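Local coordinates for protein NADP-dependent 2-hydroxyacid dehydrogenase (Rhizobium etli, PDB 4XCV) that probably reduces 2-keto acids to 2-hydroxyacids with NADPH, as a member of the D-isomer-specific 2-hydroxyacid dehydrogenase family, at residues 47-52 with 303-308; 25-30 with 299-304. All coordinates share one frame; numbering follows the deposited sequence. Where two conformers were deposited one is given.

Interaction 1: 47-52 with 303-308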
ATOM      1  N   GLU A  47       0.560  29.282 -40.303  1.00 19.22           N
ATOM      2  CA  GLU A  47       1.852  29.390 -39.620  0.50 19.14           C
ATOM      3  C   GLU A  47       1.996  28.418 -38.453  1.00 17.86           C
ATOM      4  O   GLU A  47       3.064  28.315 -37.894  1.00 17.65           O
ATOM      5  CB  GLU A  47       2.087  30.810 -39.125  0.50 20.33           C
ATOM      6  CG  GLU A  47       2.042  31.855 -40.242  0.50 22.61           C
ATOM      7  CD  GLU A  47       3.251  31.811 -41.147  0.50 24.96           C
ATOM      8  OE1 GLU A  47       4.132  30.953 -40.934  0.50 26.86           O
ATOM      9  OE2 GLU A  47       3.332  32.640 -42.083  0.50 29.37           O
ATOM     10  N   THR A  48       0.932  27.708 -38.113  1.00 15.86           N
ATOM     11  CA  THR A  48       0.932  26.894 -36.915  1.00 15.15           C
ATOM     12  C   THR A  48       1.951  25.774 -36.988  1.00 14.98           C
ATOM     13  O   THR A  48       1.960  25.038 -37.948  1.00 15.80           O
ATOM     14  CB  THR A  48      -0.487  26.334 -36.700  1.00 15.37           C
ATOM     15  OG1 THR A  48      -1.421  27.420 -36.782  1.00 15.24           O
ATOM     16  CG2 THR A  48      -0.557  25.598 -35.342  1.00 15.66           C
ATOM     17  N   GLU A  49       2.786  25.685 -35.956  1.00 14.37           N
ATOM     18  CA  GLU A  49       3.874  24.694 -35.835  1.00 15.23           C
ATOM     19  C   GLU A  49       3.505  23.531 -34.955  1.00 14.86           C
ATOM     20  O   GLU A  49       3.976  22.408 -35.189  1.00 15.14           O
ATOM     21  CB  GLU A  49       5.125  25.344 -35.203  1.00 17.09           C
ATOM     22  CG  GLU A  49       5.633  26.539 -35.935  1.00 18.89           C
ATOM     23  CD  GLU A  49       6.846  27.082 -35.273  1.00 20.68           C
ATOM     24  OE1 GLU A  49       6.776  27.671 -34.183  1.00 18.58           O
ATOM     25  OE2 GLU A  49       7.917  26.834 -35.853  1.00 24.95           O
ATOM     26  N   TYR A  50       2.779  23.793 -33.869  1.00 13.25           N
ATOM     27  CA  TYR A  50       2.531  22.770 -32.851  1.00 13.08           C
ATOM     28  C   TYR A  50       1.045  22.674 -32.605  1.00 13.02           C
ATOM     29  O   TYR A  50       0.354  23.715 -32.500  1.00 13.12           O
ATOM     30  CB  TYR A  50       3.242  23.130 -31.545  1.00 12.64           C
ATOM     31  CG  TYR A  50       4.682  23.528 -31.721  1.00 12.94           C
ATOM     32  CD1 TYR A  50       5.610  22.636 -32.254  1.00 13.83           C
ATOM     33  CD2 TYR A  50       5.119  24.777 -31.366  1.00 13.57           C
ATOM     34  CE1 TYR A  50       6.935  22.998 -32.418  1.00 14.76           C
ATOM     35  CE2 TYR A  50       6.445  25.143 -31.507  1.00 14.29           C
ATOM     36  CZ  TYR A  50       7.354  24.267 -32.051  1.00 15.05           C
ATOM     37  OH  TYR A  50       8.687  24.619 -32.183  1.00 15.90           O
ATOM     38  N   ALA A  51       0.539  21.449 -32.463  1.00 13.01           N
ATOM     39  CA  ALA A  51      -0.865  21.211 -32.149  1.00 13.42           C
ATOM     40  C   ALA A  51      -0.946  20.269 -30.966  1.00 13.48           C
ATOM     41  O   ALA A  51      -0.327  19.185 -30.986  1.00 15.28           O
ATOM     42  CB  ALA A  51      -1.593  20.636 -33.322  1.00 14.99           C
ATOM     43  N   LEU A  52      -1.765  20.620 -29.994  1.00 12.51           N
ATOM     44  CA  LEU A  52      -2.092  19.828 -28.805  1.00 13.16           C
ATOM     45  C   LEU A  52      -3.515  19.332 -29.009  1.00 14.05           C
ATOM     46  O   LEU A  52      -4.462  20.141 -29.058  1.00 14.34           O
ATOM     47  CB  LEU A  52      -1.971  20.709 -27.566  1.00 12.95           C
ATOM     48  CG  LEU A  52      -2.432  20.125 -26.254  1.00 13.64           C
ATOM     49  CD1 LEU A  52      -1.762  18.792 -25.956  1.00 14.03           C
ATOM     50  CD2 LEU A  52      -2.206  21.143 -25.157  1.00 14.15           C
ATOM     51  N   ARG A 303      12.801  22.208 -25.810  1.00 11.90           N
ATOM     52  CA  ARG A 303      13.837  21.282 -26.297  1.00 12.20           C
ATOM     53  C   ARG A 303      13.914  21.342 -27.805  1.00 12.62           C
ATOM     54  O   ARG A 303      14.997  21.461 -28.380  1.00 13.09           O
ATOM     55  CB  ARG A 303      13.508  19.863 -25.902  1.00 11.94           C
ATOM     56  CG  ARG A 303      13.694  19.583 -24.436  1.00 12.31           C
ATOM     57  CD  ARG A 303      13.255  18.175 -24.087  1.00 12.13           C
ATOM     58  NE  ARG A 303      14.053  17.187 -24.802  1.00 12.23           N
ATOM     59  CZ  ARG A 303      15.209  16.720 -24.382  1.00 13.25           C
ATOM     60  NH1 ARG A 303      15.760  17.114 -23.225  1.00 14.26           N
ATOM     61  NH2 ARG A 303      15.912  15.881 -25.170  1.00 13.68           N
ATOM     62  N   PHE A 304      12.758  21.261 -28.451  1.00 12.35           N
ATOM     63  CA  PHE A 304      12.704  21.259 -29.933  1.00 13.38           C
ATOM     64  C   PHE A 304      13.343  22.525 -30.528  1.00 13.94           C
ATOM     65  O   PHE A 304      14.112  22.459 -31.499  1.00 14.38           O
ATOM     66  CB  PHE A 304      11.258  21.139 -30.395  1.00 14.11           C
ATOM     67  CG  PHE A 304      11.083  20.868 -31.870  1.00 15.32           C
ATOM     68  CD1 PHE A 304      11.315  19.618 -32.411  1.00 16.49           C
ATOM     69  CD2 PHE A 304      10.597  21.840 -32.691  1.00 16.51           C
ATOM     70  CE1 PHE A 304      11.106  19.377 -33.757  1.00 17.48           C
ATOM     71  CE2 PHE A 304      10.357  21.591 -34.043  1.00 17.84           C
ATOM     72  CZ  PHE A 304      10.605  20.368 -34.563  1.00 17.81           C
ATOM     73  N   GLU A 305      13.086  23.663 -29.897  1.00 14.18           N
ATOM     74  CA  GLU A 305      13.590  24.974 -30.352  1.00 15.16           C
ATOM     75  C   GLU A 305      15.076  25.201 -30.019  1.00 16.29           C
ATOM     76  O   GLU A 305      15.732  26.074 -30.626  1.00 17.20           O
ATOM     77  CB  GLU A 305      12.685  26.088 -29.853  1.00 15.15           C
ATOM     78  CG  GLU A 305      11.313  25.973 -30.550  1.00 15.12           C
ATOM     79  CD  GLU A 305      10.299  27.031 -30.200  1.00 14.80           C
ATOM     80  OE1 GLU A 305      10.514  27.820 -29.252  1.00 15.88           O
ATOM     81  OE2 GLU A 305       9.239  26.982 -30.868  1.00 15.51           O
ATOM     82  N   ARG A 306      15.638  24.396 -29.092  1.00 16.04           N
ATOM     83  CA  ARG A 306      17.119  24.354 -28.882  1.00 17.25           C
ATOM     84  C   ARG A 306      17.764  23.308 -29.804  1.00 17.65           C
ATOM     85  O   ARG A 306      18.998  23.124 -29.777  1.00 18.79           O
ATOM     86  CB  ARG A 306      17.453  24.097 -27.373  1.00 18.11           C
ATOM     87  CG  ARG A 306      17.112  25.224 -26.392  1.00 18.90           C
ATOM     88  CD  ARG A 306      17.824  25.137 -25.006  1.00 19.76           C
ATOM     89  NE  ARG A 306      17.554  23.848 -24.468  1.00 19.61           N
ATOM     90  CZ  ARG A 306      16.514  23.557 -23.696  1.00 18.47           C
ATOM     91  NH1 ARG A 306      15.791  24.513 -23.102  1.00 17.25           N
ATOM     92  NH2 ARG A 306      16.272  22.278 -23.446  1.00 19.26           N
ATOM     93  N   GLY A 307      16.989  22.607 -30.636  1.00 16.69           N
ATOM     94  CA  GLY A 307      17.513  21.574 -31.539  1.00 17.25           C
ATOM     95  C   GLY A 307      17.722  20.210 -30.923  1.00 17.19           C
ATOM     96  O   GLY A 307      18.335  19.310 -31.570  1.00 18.29           O
ATOM     97  N   GLU A 308      17.220  20.035 -29.699  1.00 16.07           N
ATOM     98  CA  GLU A 308      17.307  18.769 -29.019  1.00 16.03           C
ATOM     99  C   GLU A 308      16.185  17.830 -29.395  1.00 14.96           C
ATOM    100  O   GLU A 308      15.134  18.270 -29.868  1.00 14.89           O
ATOM    101  CB  GLU A 308      17.277  19.032 -27.507  1.00 16.77           C
ATOM    102  CG  GLU A 308      18.511  19.810 -27.076  1.00 18.83           C
ATOM    103  CD  GLU A 308      18.538  20.087 -25.582  1.00 21.60           C
ATOM    104  OE1 GLU A 308      17.450  20.146 -24.971  1.00 21.12           O
ATOM    105  OE2 GLU A 308      19.672  20.107 -25.023  1.00 27.11           O
TER
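At the middle strand of the five-stranded parallel sheet, Tyr50 at the start of strand 50-54 reaches the last turn of helix 292-305 and meets Phe304 and Glu305. Its OH donates a hydrogen bond to Glu305 OE2 (2.8 Å), arriving on the anti side of the carboxylate and 20° out of its plane. Glu305 OE2 sits at the hydroxyl end of the ring, near its plane, at the end of an extended chain. The Phe304 ring swings away from its own backbone N (chi1 -169°), which brings its edge up to the same hydroxyl, CD2 lying 3.4 Å from Tyr50 OH. The two rings meet obliquely, planes at 84°, with Tyr50 CE1 3.9 Å from Phe304 CD2. Over the centre of the tyrosine ring lies CB of its neighbour Glu49. Glu49 OE1 comes within 4.2 Å of Glu305 OE2, a like-charge approach that Arg5 probably relieves, since its NH2 forms salt bridges with both oxygens; Lys68 holds the other Glu49 oxygen. Beyond Glu305, Gly307 takes a positive phi; its N bonds back to Phe304 O and Glu308 N to Arg303 O. The helix thus ends in a Schellman motif just past its contact with the sheet of an alpha/beta domain.

Interaction 2: 25-30 with 299-304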
ATOM      1  N   THR A  25      -2.497  31.334 -18.804  1.00 16.84           N
ATOM      2  CA  THR A  25      -1.103  31.438 -18.345  1.00 17.99           C
ATOM      3  C   THR A  25      -0.133  30.527 -19.109  1.00 17.44           C
ATOM      4  O   THR A  25       1.067  30.506 -18.801  1.00 20.42           O
ATOM      5  CB  THR A  25      -0.973  31.156 -16.843  1.00 19.64           C
ATOM      6  OG1 THR A  25      -1.491  29.879 -16.479  1.00 21.78           O
ATOM      7  CG2 THR A  25      -1.696  32.279 -16.051  1.00 21.79           C
ATOM      8  N   ALA A  26      -0.633  29.809 -20.088  1.00 15.63           N
ATOM      9  CA  ALA A  26       0.188  28.869 -20.834  1.00 15.38           C
ATOM     10  C   ALA A  26       0.794  29.520 -22.067  1.00 14.78           C
ATOM     11  O   ALA A  26       0.257  30.456 -22.684  1.00 16.24           O
ATOM     12  CB  ALA A  26      -0.621  27.676 -21.290  1.00 15.21           C
ATOM     13  N   PHE A  27       1.904  28.940 -22.507  1.00 14.39           N
ATOM     14  CA  PHE A  27       2.523  29.362 -23.755  1.00 13.83           C
ATOM     15  C   PHE A  27       2.767  30.862 -23.791  1.00 13.94           C
ATOM     16  O   PHE A  27       2.416  31.538 -24.787  1.00 14.10           O
ATOM     17  CB  PHE A  27       1.645  28.932 -24.950  1.00 13.58           C
ATOM     18  CG  PHE A  27       1.342  27.449 -24.978  1.00 13.82           C
ATOM     19  CD1 PHE A  27       2.351  26.501 -25.052  1.00 14.60           C
ATOM     20  CD2 PHE A  27       0.019  26.992 -24.942  1.00 14.66           C
ATOM     21  CE1 PHE A  27       2.063  25.144 -25.037  1.00 15.46           C
ATOM     22  CE2 PHE A  27      -0.260  25.657 -24.950  1.00 15.41           C
ATOM     23  CZ  PHE A  27       0.748  24.731 -24.993  1.00 15.82           C
ATOM     24  N   ALA A  28       3.320  31.433 -22.707  1.00 14.53           N
ATOM     25  CA  ALA A  28       3.231  32.896 -22.557  1.00 15.60           C
ATOM     26  C   ALA A  28       4.013  33.693 -23.582  1.00 16.12           C
ATOM     27  O   ALA A  28       3.756  34.897 -23.759  1.00 18.11           O
ATOM     28  CB  ALA A  28       3.638  33.331 -21.153  1.00 17.19           C
ATOM     29  N   ASP A  29       4.960  33.070 -24.259  1.00 15.23           N
ATOM     30  CA  ASP A  29       5.699  33.753 -25.321  1.00 16.06           C
ATOM     31  C   ASP A  29       5.018  33.782 -26.669  1.00 15.92           C
ATOM     32  O   ASP A  29       5.531  34.423 -27.599  1.00 18.67           O
ATOM     33  CB  ASP A  29       7.119  33.179 -25.466  1.00 16.92           C
ATOM     34  CG  ASP A  29       7.139  31.700 -25.876  1.00 16.05           C
ATOM     35  OD1 ASP A  29       6.084  31.021 -25.759  1.00 15.90           O
ATOM     36  OD2 ASP A  29       8.244  31.192 -26.229  1.00 18.34           O
ATOM     37  N   ARG A  30       3.905  33.072 -26.814  1.00 14.08           N
ATOM     38  CA  ARG A  30       3.291  32.947 -28.125  1.00 13.35           C
ATOM     39  C   ARG A  30       1.761  32.881 -28.162  1.00 13.06           C
ATOM     40  O   ARG A  30       1.183  33.184 -29.157  1.00 13.50           O
ATOM     41  CB  ARG A  30       3.893  31.757 -28.873  1.00 13.14           C
ATOM     42  CG  ARG A  30       3.643  30.424 -28.195  1.00 12.59           C
ATOM     43  CD  ARG A  30       4.558  29.363 -28.757  1.00 12.87           C
ATOM     44  NE  ARG A  30       5.923  29.561 -28.294  1.00 12.82           N
ATOM     45  CZ  ARG A  30       6.988  29.003 -28.843  1.00 13.08           C
ATOM     46  NH1 ARG A  30       6.907  28.244 -29.902  1.00 13.04           N
ATOM     47  NH2 ARG A  30       8.162  29.234 -28.306  1.00 13.99           N
ATOM     48  N   MET A 299       7.745  22.440 -22.284  1.00 11.74           N
ATOM     49  CA  MET A 299       9.098  21.912 -22.106  1.00 12.80           C
ATOM     50  C   MET A 299       9.575  21.243 -23.371  1.00 11.78           C
ATOM     51  O   MET A 299      10.739  21.386 -23.750  1.00 11.67           O
ATOM     52  CB  MET A 299       9.151  20.916 -20.960  1.00 15.42           C
ATOM     53  CG  MET A 299      10.379  20.040 -20.952  1.00 18.21           C
ATOM     54  SD  MET A 299      10.454  19.190 -19.387  1.00 21.97           S
ATOM     55  CE  MET A 299       8.790  19.010 -18.980  1.00 20.32           C
ATOM     56  N   GLN A 300       8.702  20.456 -24.017  1.00 10.82           N
ATOM     57  CA  GLN A 300       9.120  19.800 -25.263  1.00 10.69           C
ATOM     58  C   GLN A 300       9.356  20.767 -26.390  1.00 10.73           C
ATOM     59  O   GLN A 300      10.255  20.589 -27.210  1.00 10.89           O
ATOM     60  CB  GLN A 300       8.134  18.680 -25.644  1.00 10.61           C
ATOM     61  CG  GLN A 300       8.093  17.563 -24.607  1.00 10.79           C
ATOM     62  CD  GLN A 300       9.415  16.850 -24.442  1.00 11.06           C
ATOM     63  OE1 GLN A 300      10.144  16.636 -25.404  1.00 11.91           O
ATOM     64  NE2 GLN A 300       9.760  16.532 -23.223  1.00 11.76           N
ATOM     65  N   ILE A 301       8.534  21.824 -26.445  1.00 10.68           N
ATOM     66  CA  ILE A 301       8.769  22.898 -27.434  1.00 11.04           C
ATOM     67  C   ILE A 301      10.128  23.524 -27.172  1.00 11.30           C
ATOM     68  O   ILE A 301      10.855  23.791 -28.157  1.00 11.62           O
ATOM     69  CB  ILE A 301       7.626  23.930 -27.359  1.00 11.47           C
ATOM     70  CG1 ILE A 301       6.379  23.350 -27.981  1.00 11.56           C
ATOM     71  CG2 ILE A 301       8.006  25.228 -28.092  1.00 11.72           C
ATOM     72  CD1 ILE A 301       5.114  24.193 -27.781  1.00 12.00           C
ATOM     73  N   ALA A 302      10.459  23.784 -25.896  1.00 11.24           N
ATOM     74  CA  ALA A 302      11.763  24.409 -25.591  1.00 11.78           C
ATOM     75  C   ALA A 302      12.893  23.506 -26.078  1.00 12.12           C
ATOM     76  O   ALA A 302      13.838  23.993 -26.694  1.00 13.43           O
ATOM     77  CB  ALA A 302      11.896  24.685 -24.108  1.00 12.15           C
ATOM     78  N   ARG A 303      12.801  22.208 -25.810  1.00 11.90           N
ATOM     79  CA  ARG A 303      13.837  21.282 -26.297  1.00 12.20           C
ATOM     80  C   ARG A 303      13.914  21.342 -27.805  1.00 12.62           C
ATOM     81  O   ARG A 303      14.997  21.461 -28.380  1.00 13.09           O
ATOM     82  CB  ARG A 303      13.508  19.863 -25.902  1.00 11.94           C
ATOM     83  CG  ARG A 303      13.694  19.583 -24.436  1.00 12.31           C
ATOM     84  CD  ARG A 303      13.255  18.175 -24.087  1.00 12.13           C
ATOM     85  NE  ARG A 303      14.053  17.187 -24.802  1.00 12.23           N
ATOM     86  CZ  ARG A 303      15.209  16.720 -24.382  1.00 13.25           C
ATOM     87  NH1 ARG A 303      15.760  17.114 -23.225  1.00 14.26           N
ATOM     88  NH2 ARG A 303      15.912  15.881 -25.170  1.00 13.68           N
ATOM     89  N   PHE A 304      12.758  21.261 -28.451  1.00 12.35           N
ATOM     90  CA  PHE A 304      12.704  21.259 -29.933  1.00 13.38           C
ATOM     91  C   PHE A 304      13.343  22.525 -30.528  1.00 13.94           C
ATOM     92  O   PHE A 304      14.112  22.459 -31.499  1.00 14.38           O
ATOM     93  CB  PHE A 304      11.258  21.139 -30.395  1.00 14.11           C
ATOM     94  CG  PHE A 304      11.083  20.868 -31.870  1.00 15.32           C
ATOM     95  CD1 PHE A 304      11.315  19.618 -32.411  1.00 16.49           C
ATOM     96  CD2 PHE A 304      10.597  21.840 -32.691  1.00 16.51           C
ATOM     97  CE1 PHE A 304      11.106  19.377 -33.757  1.00 17.48           C
ATOM     98  CE2 PHE A 304      10.357  21.591 -34.043  1.00 17.84           C
ATOM     99  CZ  PHE A 304      10.605  20.368 -34.563  1.00 17.81           C
TER
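Arg30 NE, 2.9 Å from Asp29 OD1, makes half of a side-on grip, and the guanidinium so held packs on Ile301 of helix 292-305. The other half is Arg30 NH2, 2.9 Å from Asp29 OD2, and both bonds are nearly straight (167° and 168°). The oxygens lie in the guanidinium plane, whereas the nitrogens stand above the carboxylate plane. Arg30 NH1 has a further salt bridge to Glu305 OE2. Held flat this way, the guanidinium lays one face over the Ile301 methyl CG2, which is 3.7 Å from Arg30 NH1. A bend at chi3 (73°) helps bring the group there, and the two side chains run alongside one another, head to tail. The other Ile301 branch ends at CD1, 4.2 Å from Phe27 CE1, so the isoleucine spans both the charged and the aromatic part of the loop. Val8 of the neighbouring strand touches all three side chains, and Glu298 accepts a hydrogen bond from Phe27 N. An alanine in place of Arg30 is likely to leave Asp29 without its ion-pair mate, take one of the partners from Glu305 and uncover the Ile301 methyl. The guanidinium therefore works in two ways, its edge satisfying charge while its face covers a hydrocarbon side chain.

In the fold
Both contacts fasten the C-terminal half of helix 292-305 to the five-stranded domain, interaction 1 at strand 50-54 and interaction 2 at the loop between helix 16-23 and strand 32-34. Their centres are 8 Å apart. Arg30 NH1 joins them through a salt bridge to Glu305 OE2 (2.8 Å), so one carboxylate oxygen receives Tyr50 OH, Arg30 and Arg5. Packing closes the join: Arg30 NH1 lies 3.5 Å from Tyr50 CE2, and Ile301 CD1 lies 3.6 Å from Tyr50 CD2. The NADPH-binding Rossmann-type domain is built round the separate seven-stranded sheet; both contacts lie about 26 Å, centre to centre, from the middle of the chain.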